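Local coordinates for protein D-alanine--D-alanine ligase (Acinetobacter baumannii ACICU, PDB 5D8D) that probably joins two D-alanine molecules into D-alanyl-D-alanine at the expense of ATP, supplying the dipeptide used to build peptidoglycan in the bacterial cell wall, at residues A[289-292]-A[293-296]; A[104-107]-A[108-112]; A[226-229]-A[230-233]. All coordinates share one frame; numbering follows the deposited sequence.

Interaction 1. Residues A[289-292]-A[293-296]; sequences GYSF and DELC
A capping box opens helix 292-301, with Ser291 as the N-cap and Glu294 as its reciprocal partner. The serine hydroxyl accepts the first-turn amide, Glu294 N to Ser291 OG at 3.0 Å. It can do so because OG sits between the backbone N and the carbonyl carbon (chi1 72°), turned toward the start of the helix. In return the side chain of Glu294, extended beyond CG, runs back alongside the cap: OE1 takes the amide of Ser291 at 2.8 Å in an almost straight bond (176°), through the lone pair facing away from the other oxygen. Serine suits the cap because its hydroxyl is short enough to meet that amide, and glutamate has just the length needed to return the bond. Regular helix bonding follows, from Leu295 N to Ser291 O at 2.9 Å and from Cys296 N to Phe292 O.

One turn on, Cys296 SG lies over a face of the Phe292 ring, 4.0 Å from its centroid, while Asp293 OD1 sits at the ring edge, in plane, and forms a salt bridge with Arg37. The ring also packs on Ala30 and Ala34 of helix 21-37. Just before the cap, Tyr290 CB meets Leu295 CB at 4.2 Å. Gly289, with positive phi, is the C-prime residue of the Schellman motif that closes helix 280-286; after a short turn of chain, the capping box opens helix 292-301.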
ATOM      1  N   GLY A 289      13.134 -29.400  -7.956  1.00 45.11           N
ATOM      2  CA  GLY A 289      12.248 -30.390  -8.559  1.00 45.18           C
ATOM      3  C   GLY A 289      11.176 -29.889  -9.503  1.00 44.37           C
ATOM      4  O   GLY A 289      10.571 -30.693 -10.163  1.00 48.24           O
ATOM      5  N   TYR A 290      10.919 -28.580  -9.590  1.00 47.00           N
ATOM      6  CA  TYR A 290       9.750 -28.125 -10.362  1.00 43.96           C
ATOM      7  C   TYR A 290      10.143 -27.941 -11.803  1.00 40.07           C
ATOM      8  O   TYR A 290      11.052 -27.188 -12.112  1.00 41.24           O
ATOM      9  CB  TYR A 290       9.104 -26.835  -9.783  1.00 42.67           C
ATOM     10  CG  TYR A 290       8.411 -26.988  -8.424  1.00 39.67           C
ATOM     11  CD1 TYR A 290       9.128 -26.809  -7.253  1.00 42.53           C
ATOM     12  CD2 TYR A 290       7.072 -27.316  -8.309  1.00 41.10           C
ATOM     13  CE1 TYR A 290       8.546 -26.938  -5.999  1.00 43.40           C
ATOM     14  CE2 TYR A 290       6.468 -27.464  -7.038  1.00 43.18           C
ATOM     15  CZ  TYR A 290       7.218 -27.256  -5.893  1.00 44.59           C
ATOM     16  OH  TYR A 290       6.713 -27.359  -4.629  1.00 45.80           O
ATOM     17  N   SER A 291       9.453 -28.612 -12.704  1.00 37.51           N
ATOM     18  CA  SER A 291       9.529 -28.177 -14.107  1.00 38.91           C
ATOM     19  C   SER A 291       8.868 -26.820 -14.108  1.00 39.96           C
ATOM     20  O   SER A 291       8.219 -26.452 -13.126  1.00 37.50           O
ATOM     21  CB  SER A 291       8.763 -29.118 -15.041  1.00 38.71           C
ATOM     22  OG  SER A 291       7.350 -28.981 -14.889  1.00 40.94           O
ATOM     23  N   PHE A 292       9.019 -26.085 -15.196  1.00 37.52           N
ATOM     24  CA  PHE A 292       8.312 -24.817 -15.359  1.00 38.84           C
ATOM     25  C   PHE A 292       6.796 -24.984 -15.323  1.00 41.46           C
ATOM     26  O   PHE A 292       6.098 -24.132 -14.759  1.00 44.48           O
ATOM     27  CB  PHE A 292       8.711 -24.155 -16.663  1.00 37.63           C
ATOM     28  CG  PHE A 292       8.056 -22.837 -16.897  1.00 38.22           C
ATOM     29  CD1 PHE A 292       8.624 -21.672 -16.401  1.00 38.67           C
ATOM     30  CD2 PHE A 292       6.893 -22.748 -17.673  1.00 37.70           C
ATOM     31  CE1 PHE A 292       8.057 -20.431 -16.672  1.00 40.64           C
ATOM     32  CE2 PHE A 292       6.286 -21.510 -17.914  1.00 40.80           C
ATOM     33  CZ  PHE A 292       6.871 -20.349 -17.417  1.00 45.35           C
ATOM     34  N   ASP A 293       6.286 -26.073 -15.896  1.00 41.79           N
ATOM     35  CA  ASP A 293       4.827 -26.321 -15.901  1.00 42.38           C
ATOM     36  C   ASP A 293       4.322 -26.661 -14.494  1.00 39.92           C
ATOM     37  O   ASP A 293       3.230 -26.254 -14.112  1.00 36.66           O
ATOM     38  CB  ASP A 293       4.426 -27.427 -16.879  1.00 39.24           C
ATOM     39  CG  ASP A 293       4.848 -27.144 -18.301  1.00 41.62           C
ATOM     40  OD1 ASP A 293       5.531 -26.136 -18.565  1.00 40.00           O
ATOM     41  OD2 ASP A 293       4.529 -27.974 -19.174  1.00 45.61           O
ATOM     42  N   GLU A 294       5.129 -27.389 -13.733  1.00 38.69           N
ATOM     43  CA  GLU A 294       4.765 -27.743 -12.374  1.00 41.74           C
ATOM     44  C   GLU A 294       4.786 -26.480 -11.525  1.00 40.93           C
ATOM     45  O   GLU A 294       3.876 -26.231 -10.744  1.00 46.12           O
ATOM     46  CB  GLU A 294       5.701 -28.819 -11.798  1.00 42.76           C
ATOM     47  CG  GLU A 294       5.440 -30.229 -12.316  1.00 40.96           C
ATOM     48  CD  GLU A 294       6.615 -31.191 -12.145  1.00 44.99           C
ATOM     49  OE1 GLU A 294       7.800 -30.784 -12.069  1.00 44.61           O
ATOM     50  OE2 GLU A 294       6.350 -32.405 -12.106  1.00 51.31           O
ATOM     51  N   LEU A 295       5.806 -25.660 -11.712  1.00 40.05           N
ATOM     52  CA  LEU A 295       5.882 -24.369 -11.043  1.00 40.20           C
ATOM     53  C   LEU A 295       4.593 -23.548 -11.281  1.00 41.46           C
ATOM     54  O   LEU A 295       4.042 -22.978 -10.331  1.00 39.62           O
ATOM     55  CB  LEU A 295       7.133 -23.600 -11.516  1.00 40.61           C
ATOM     56  CG  LEU A 295       7.225 -22.124 -11.217  1.00 40.65           C
ATOM     57  CD1 LEU A 295       7.170 -21.933  -9.709  1.00 43.79           C
ATOM     58  CD2 LEU A 295       8.491 -21.535 -11.805  1.00 37.05           C
ATOM     59  N   CYS A 296       4.097 -23.530 -12.523  1.00 37.70           N
ATOM     60  CA  CYS A 296       2.920 -22.748 -12.850  1.00 34.58           C
ATOM     61  C   CYS A 296       1.692 -23.317 -12.172  1.00 35.31           C
ATOM     62  O   CYS A 296       0.929 -22.594 -11.591  1.00 37.11           O
ATOM     63  CB  CYS A 296       2.721 -22.628 -14.348  1.00 33.99           C
ATOM     64  SG  CYS A 296       3.971 -21.599 -15.171  1.00 37.45           S
TER

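Interaction 2. Residues A[104-107]-A[108-112]; sequences KQIW and QGSDL
The indole of Trp107 meets Leu112 obliquely: CD1 of the ring lies 4.1 Å from methyl CD2 of the leucine, and Leu266 of strand 264-270 packs against both side chains. At the ring's polar position, NE1 gives its hydrogen to Ala242 O in helix 229-245, so the tryptophan can be buried without leaving that N-H unsatisfied. The other flat pair, the amides of Gln105 and Gln108, is turned 39° plane to plane, with CG of Gln105 4.2 Å from OE1 of Gln108; both OE1 atoms have weak bonds to the hydroxyl of Tyr117.

The backbone ends the helix here. Gly109 N still bonds to Gln105 O at 2.8 Å, but the carbonyl of Trp107 then receives two amides from opposite faces of its plane. Leu112 N reaches Trp107 O at 3.1 Å, tilted 28° from that plane, whereas Ser110 N, 3.0 Å from the same oxygen, stands well above it. Ser110 OG, beside its own backbone N (chi1 -38°), is directed at Ile106 O, an approach so short that its detail is doubtful. Gly109, without a side chain, fits closely against the last turn, and Gln105 of the second subunit packs on Ser110.

The end of Lys104 leads away from the turn to a salt bridge with Glu176, a predicted ATP-binding residue. Asp111, with positive phi, is the C-prime residue of the Schellman motif that terminates helix 100-108.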
ATOM      1  N   LYS A 104      11.314  -0.530   2.901  1.00 45.40           N
ATOM      2  CA  LYS A 104      12.403  -0.452   3.892  1.00 51.02           C
ATOM      3  C   LYS A 104      11.930   0.074   5.253  1.00 50.20           C
ATOM      4  O   LYS A 104      12.382  -0.404   6.286  1.00 44.54           O
ATOM      5  CB  LYS A 104      13.550   0.410   3.391  1.00 49.19           C
ATOM      6  CG  LYS A 104      14.381  -0.221   2.303  1.00 52.69           C
ATOM      7  CD  LYS A 104      15.081   0.883   1.511  1.00 58.27           C
ATOM      8  CE  LYS A 104      16.512   0.585   1.132  1.00 61.21           C
ATOM      9  NZ  LYS A 104      17.453   0.658   2.295  1.00 61.86           N
ATOM     10  N   GLN A 105      11.000   1.026   5.246  1.00 50.22           N
ATOM     11  CA  GLN A 105      10.450   1.521   6.483  1.00 45.67           C
ATOM     12  C   GLN A 105       9.722   0.401   7.163  1.00 47.85           C
ATOM     13  O   GLN A 105       9.921   0.178   8.351  1.00 56.82           O
ATOM     14  CB  GLN A 105       9.534   2.689   6.245  1.00 47.89           C
ATOM     15  CG  GLN A 105      10.249   3.890   5.660  1.00 50.45           C
ATOM     16  CD  GLN A 105       9.354   5.009   5.143  1.00 55.35           C
ATOM     17  OE1 GLN A 105       9.777   6.162   5.134  1.00 60.28           O
ATOM     18  NE2 GLN A 105       8.140   4.695   4.697  1.00 56.49           N
ATOM     19  N   ILE A 106       8.906  -0.348   6.427  1.00 48.78           N
ATOM     20  CA  ILE A 106       8.318  -1.562   7.013  1.00 44.22           C
ATOM     21  C   ILE A 106       9.384  -2.512   7.584  1.00 46.34           C
ATOM     22  O   ILE A 106       9.203  -3.104   8.679  1.00 45.56           O
ATOM     23  CB  ILE A 106       7.444  -2.344   6.026  1.00 45.44           C
ATOM     24  CG1 ILE A 106       6.262  -1.504   5.512  1.00 46.27           C
ATOM     25  CG2 ILE A 106       6.900  -3.608   6.683  1.00 47.14           C
ATOM     26  CD1 ILE A 106       5.405  -0.865   6.573  1.00 47.07           C
ATOM     27  N   TRP A 107      10.487  -2.663   6.851  1.00 46.99           N
ATOM     28  CA  TRP A 107      11.613  -3.464   7.330  1.00 50.04           C
ATOM     29  C   TRP A 107      12.376  -2.849   8.554  1.00 51.81           C
ATOM     30  O   TRP A 107      12.642  -3.578   9.513  1.00 52.42           O
ATOM     31  CB  TRP A 107      12.564  -3.815   6.172  1.00 48.92           C
ATOM     32  CG  TRP A 107      12.011  -4.788   5.176  1.00 44.56           C
ATOM     33  CD1 TRP A 107      10.988  -5.696   5.356  1.00 46.80           C
ATOM     34  CD2 TRP A 107      12.467  -4.968   3.854  1.00 40.23           C
ATOM     35  NE1 TRP A 107      10.778  -6.401   4.209  1.00 42.15           N
ATOM     36  CE2 TRP A 107      11.669  -5.968   3.267  1.00 41.35           C
ATOM     37  CE3 TRP A 107      13.471  -4.367   3.090  1.00 41.66           C
ATOM     38  CZ2 TRP A 107      11.857  -6.395   1.962  1.00 40.66           C
ATOM     39  CZ3 TRP A 107      13.656  -4.796   1.786  1.00 41.51           C
ATOM     40  CH2 TRP A 107      12.856  -5.800   1.243  1.00 41.96           C
ATOM     41  N   GLN A 108      12.704  -1.549   8.537  1.00 52.55           N
ATOM     42  CA  GLN A 108      13.227  -0.839   9.736  1.00 53.20           C
ATOM     43  C   GLN A 108      12.295  -1.038  10.907  1.00 53.52           C
ATOM     44  O   GLN A 108      12.713  -1.344  12.007  1.00 55.86           O
ATOM     45  CB  GLN A 108      13.353   0.648   9.474  1.00 56.40           C
ATOM     46  CG  GLN A 108      14.640   1.021   8.768  1.00 61.28           C
ATOM     47  CD  GLN A 108      14.613   2.389   8.089  1.00 68.76           C
ATOM     48  OE1 GLN A 108      13.572   3.073   8.015  1.00 66.94           O
ATOM     49  NE2 GLN A 108      15.781   2.797   7.568  1.00 76.27           N
ATOM     50  N   GLY A 109      11.007  -0.946  10.618  1.00 52.96           N
ATOM     51  CA  GLY A 109       9.999  -1.059  11.610  1.00 54.74           C
ATOM     52  C   GLY A 109       9.763  -2.433  12.147  1.00 56.43           C
ATOM     53  O   GLY A 109       8.945  -2.572  13.045  1.00 59.88           O
ATOM     54  N   SER A 110      10.417  -3.452  11.595  1.00 56.57           N
ATOM     55  CA  SER A 110      10.221  -4.828  12.060  1.00 58.87           C
ATOM     56  C   SER A 110      11.525  -5.433  12.544  1.00 62.12           C
ATOM     57  O   SER A 110      11.616  -6.657  12.689  1.00 61.94           O
ATOM     58  CB  SER A 110       9.640  -5.695  10.944  1.00 60.78           C
ATOM     59  OG  SER A 110       8.691  -4.972  10.176  1.00 60.13           O
ATOM     60  N   ASP A 111      12.520  -4.575  12.796  1.00 65.20           N
ATOM     61  CA  ASP A 111      13.825  -4.972  13.336  1.00 69.05           C
ATOM     62  C   ASP A 111      14.647  -5.847  12.370  1.00 63.95           C
ATOM     63  O   ASP A 111      15.382  -6.745  12.786  1.00 68.79           O
ATOM     64  CB  ASP A 111      13.653  -5.611  14.734  1.00 78.31           C
ATOM     65  CG  ASP A 111      14.499  -4.908  15.793  1.00 96.19           C
ATOM     66  OD1 ASP A 111      15.742  -4.841  15.603  1.00 91.04           O
ATOM     67  OD2 ASP A 111      13.913  -4.404  16.790  1.00 98.49           O
ATOM     68  N   LEU A 112      14.534  -5.536  11.081  1.00 54.57           N
ATOM     69  CA  LEU A 112      15.130  -6.300   9.990  1.00 49.47           C
ATOM     70  C   LEU A 112      16.149  -5.351   9.359  1.00 50.36           C
ATOM     71  O   LEU A 112      15.858  -4.159   9.169  1.00 57.49           O
ATOM     72  CB  LEU A 112      14.050  -6.729   8.972  1.00 48.58           C
ATOM     73  CG  LEU A 112      13.423  -8.132   9.022  1.00 50.93           C
ATOM     74  CD1 LEU A 112      13.413  -8.783  10.397  1.00 59.22           C
ATOM     75  CD2 LEU A 112      12.017  -8.126   8.479  1.00 50.96           C
TER

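Interaction 3. Residues A[226-229]-A[230-233]; sequences GLSE and TEEK
Ser228 and Glu231 exchange bonds across the first turn of helix 229-245. The backbone amide of Ser228 reaches Glu231 OE1 at 3.1 Å, nearly straight at 172°, and the carboxylate receives it on the lone pair away from its second oxygen. The return bond is weak: Glu231 N lies 3.3 Å from Ser228 OG, though well aligned at 167°. The hydroxyl also makes a weak bond to the same OE1, so this one carboxylate oxygen draws together the amide and the side chain of the serine. A chi1 of 48° brings OG round toward the helix, and the extended glutamate passes so near that its CG is 3.3 Å from the serine OG.

This is a capping box, in which serine gives an acceptor to a first-turn amide that has no preceding helix carbonyl to bond to, and the glutamate, three residues later, serves the amide of the cap. A negative charge at this position is probably also favoured by the positive end of the helix dipole. Behind the cap, Glu232 N bonds to Ser228 O at 2.9 Å and Lys233 N to Glu229 O at 3.1 Å, starting the regular helix.

Leu227 crosses Glu231 at about a right angle, its CG 4.0 Å from the glutamate CB, so the aliphatic root of the acid carries apolar packing while its tip binds the backbone. The leucine continues inward onto Phe184 and Arg182 of strand 181-189, Arg182 being a predicted ATP-binding residue. Gly226, whose positive phi favours glycine, offers its carbonyl oxygen to that arginine, and Gln258 of strand 252-259 touches both Leu227 and Glu231.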
ATOM      1  N   GLY A 226      27.402 -19.436  -3.711  1.00 48.03           N
ATOM      2  CA  GLY A 226      28.672 -19.003  -3.131  1.00 52.27           C
ATOM      3  C   GLY A 226      28.585 -18.667  -1.653  1.00 50.61           C
ATOM      4  O   GLY A 226      29.322 -17.813  -1.177  1.00 53.63           O
ATOM      5  N   LEU A 227      27.705 -19.378  -0.953  1.00 48.88           N
ATOM      6  CA  LEU A 227      27.371 -19.189   0.444  1.00 49.63           C
ATOM      7  C   LEU A 227      27.401 -20.577   1.057  1.00 52.11           C
ATOM      8  O   LEU A 227      26.987 -21.575   0.418  1.00 50.02           O
ATOM      9  CB  LEU A 227      25.934 -18.656   0.555  1.00 47.91           C
ATOM     10  CG  LEU A 227      25.570 -17.181   0.739  1.00 51.47           C
ATOM     11  CD1 LEU A 227      26.651 -16.174   0.385  1.00 57.12           C
ATOM     12  CD2 LEU A 227      24.286 -16.838  -0.012  1.00 51.94           C
ATOM     13  N   SER A 228      27.862 -20.676   2.292  1.00 51.50           N
ATOM     14  CA  SER A 228      27.892 -21.989   2.930  1.00 54.78           C
ATOM     15  C   SER A 228      26.450 -22.379   3.192  1.00 55.00           C
ATOM     16  O   SER A 228      25.591 -21.522   3.254  1.00 57.28           O
ATOM     17  CB  SER A 228      28.724 -21.977   4.220  1.00 57.21           C
ATOM     18  OG  SER A 228      28.387 -20.897   5.065  1.00 60.38           O
ATOM     19  N   GLU A 229      26.186 -23.671   3.294  1.00 57.31           N
ATOM     20  CA  GLU A 229      24.884 -24.174   3.718  1.00 67.38           C
ATOM     21  C   GLU A 229      24.295 -23.306   4.855  1.00 71.00           C
ATOM     22  O   GLU A 229      23.096 -22.965   4.850  1.00 68.85           O
ATOM     23  CB  GLU A 229      24.971 -25.653   4.151  1.00 74.05           C
ATOM     24  CG  GLU A 229      23.933 -26.545   3.457  1.00 88.71           C
ATOM     25  CD  GLU A 229      23.757 -27.908   4.119  1.00 98.35           C
ATOM     26  OE1 GLU A 229      22.660 -28.498   3.977  1.00102.90           O
ATOM     27  OE2 GLU A 229      24.707 -28.389   4.784  1.00100.16           O
ATOM     28  N   THR A 230      25.155 -22.916   5.790  1.00 63.63           N
ATOM     29  CA  THR A 230      24.732 -22.123   6.936  1.00 62.90           C
ATOM     30  C   THR A 230      24.358 -20.709   6.544  1.00 58.74           C
ATOM     31  O   THR A 230      23.270 -20.255   6.859  1.00 57.19           O
ATOM     32  CB  THR A 230      25.781 -22.196   8.078  1.00 57.23           C
ATOM     33  OG1 THR A 230      25.394 -23.278   8.908  1.00 53.78           O
ATOM     34  CG2 THR A 230      25.865 -20.929   8.929  1.00 58.56           C
ATOM     35  N   GLU A 231      25.271 -20.016   5.881  1.00 57.12           N
ATOM     36  CA  GLU A 231      24.988 -18.668   5.407  1.00 57.31           C
ATOM     37  C   GLU A 231      23.674 -18.637   4.604  1.00 60.33           C
ATOM     38  O   GLU A 231      22.885 -17.706   4.779  1.00 58.80           O
ATOM     39  CB  GLU A 231      26.156 -18.125   4.576  1.00 60.64           C
ATOM     40  CG  GLU A 231      27.391 -17.775   5.422  1.00 63.77           C
ATOM     41  CD  GLU A 231      28.622 -17.375   4.618  1.00 61.73           C
ATOM     42  OE1 GLU A 231      28.924 -18.003   3.568  1.00 59.31           O
ATOM     43  OE2 GLU A 231      29.304 -16.431   5.064  1.00 68.19           O
ATOM     44  N   GLU A 232      23.429 -19.668   3.781  1.00 55.72           N
ATOM     45  CA  GLU A 232      22.259 -19.715   2.900  1.00 55.47           C
ATOM     46  C   GLU A 232      20.970 -19.866   3.672  1.00 51.76           C
ATOM     47  O   GLU A 232      20.032 -19.111   3.453  1.00 49.58           O
ATOM     48  CB  GLU A 232      22.381 -20.829   1.840  1.00 53.32           C
ATOM     49  CG  GLU A 232      21.091 -21.204   1.077  1.00 55.59           C
ATOM     50  CD  GLU A 232      21.300 -21.794  -0.337  1.00 59.66           C
ATOM     51  OE1 GLU A 232      22.388 -21.648  -0.928  1.00 68.27           O
ATOM     52  OE2 GLU A 232      20.350 -22.393  -0.891  1.00 58.25           O
ATOM     53  N   LYS A 233      20.899 -20.836   4.561  1.00 54.65           N
ATOM     54  CA  LYS A 233      19.639 -21.065   5.239  1.00 62.78           C
ATOM     55  C   LYS A 233      19.329 -19.876   6.197  1.00 63.62           C
ATOM     56  O   LYS A 233      18.160 -19.475   6.353  1.00 56.80           O
ATOM     57  CB  LYS A 233      19.565 -22.481   5.826  1.00 65.59           C
ATOM     58  CG  LYS A 233      20.238 -22.737   7.146  1.00 80.81           C
ATOM     59  CD  LYS A 233      20.166 -24.246   7.477  1.00 94.36           C
ATOM     60  CE  LYS A 233      19.571 -24.559   8.865  1.00 97.96           C
ATOM     61  NZ  LYS A 233      20.375 -24.047  10.012  1.00 91.71           N
TER

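Interactions 1 and 3 both start helices with a serine-glutamate capping box, whereas interaction 2 ends one. Their settings differ: 226-233 is a surface contact, and its serine-to-glutamate amide bonds are longer, while 289-296 is partly buried and adds a sulfur-aromatic contact facing helix 21-37. Interaction 2 has the most buried residues of the three and alone meets the second subunit. It shares an element with interaction 3, since Trp107 and Leu112 reach helix 229-245, the helix that 226-233 begins; their centres are about 23 Å apart. Interactions 1 and 2 lie on opposite sides of the chain's centre, centres about 33 Å apart.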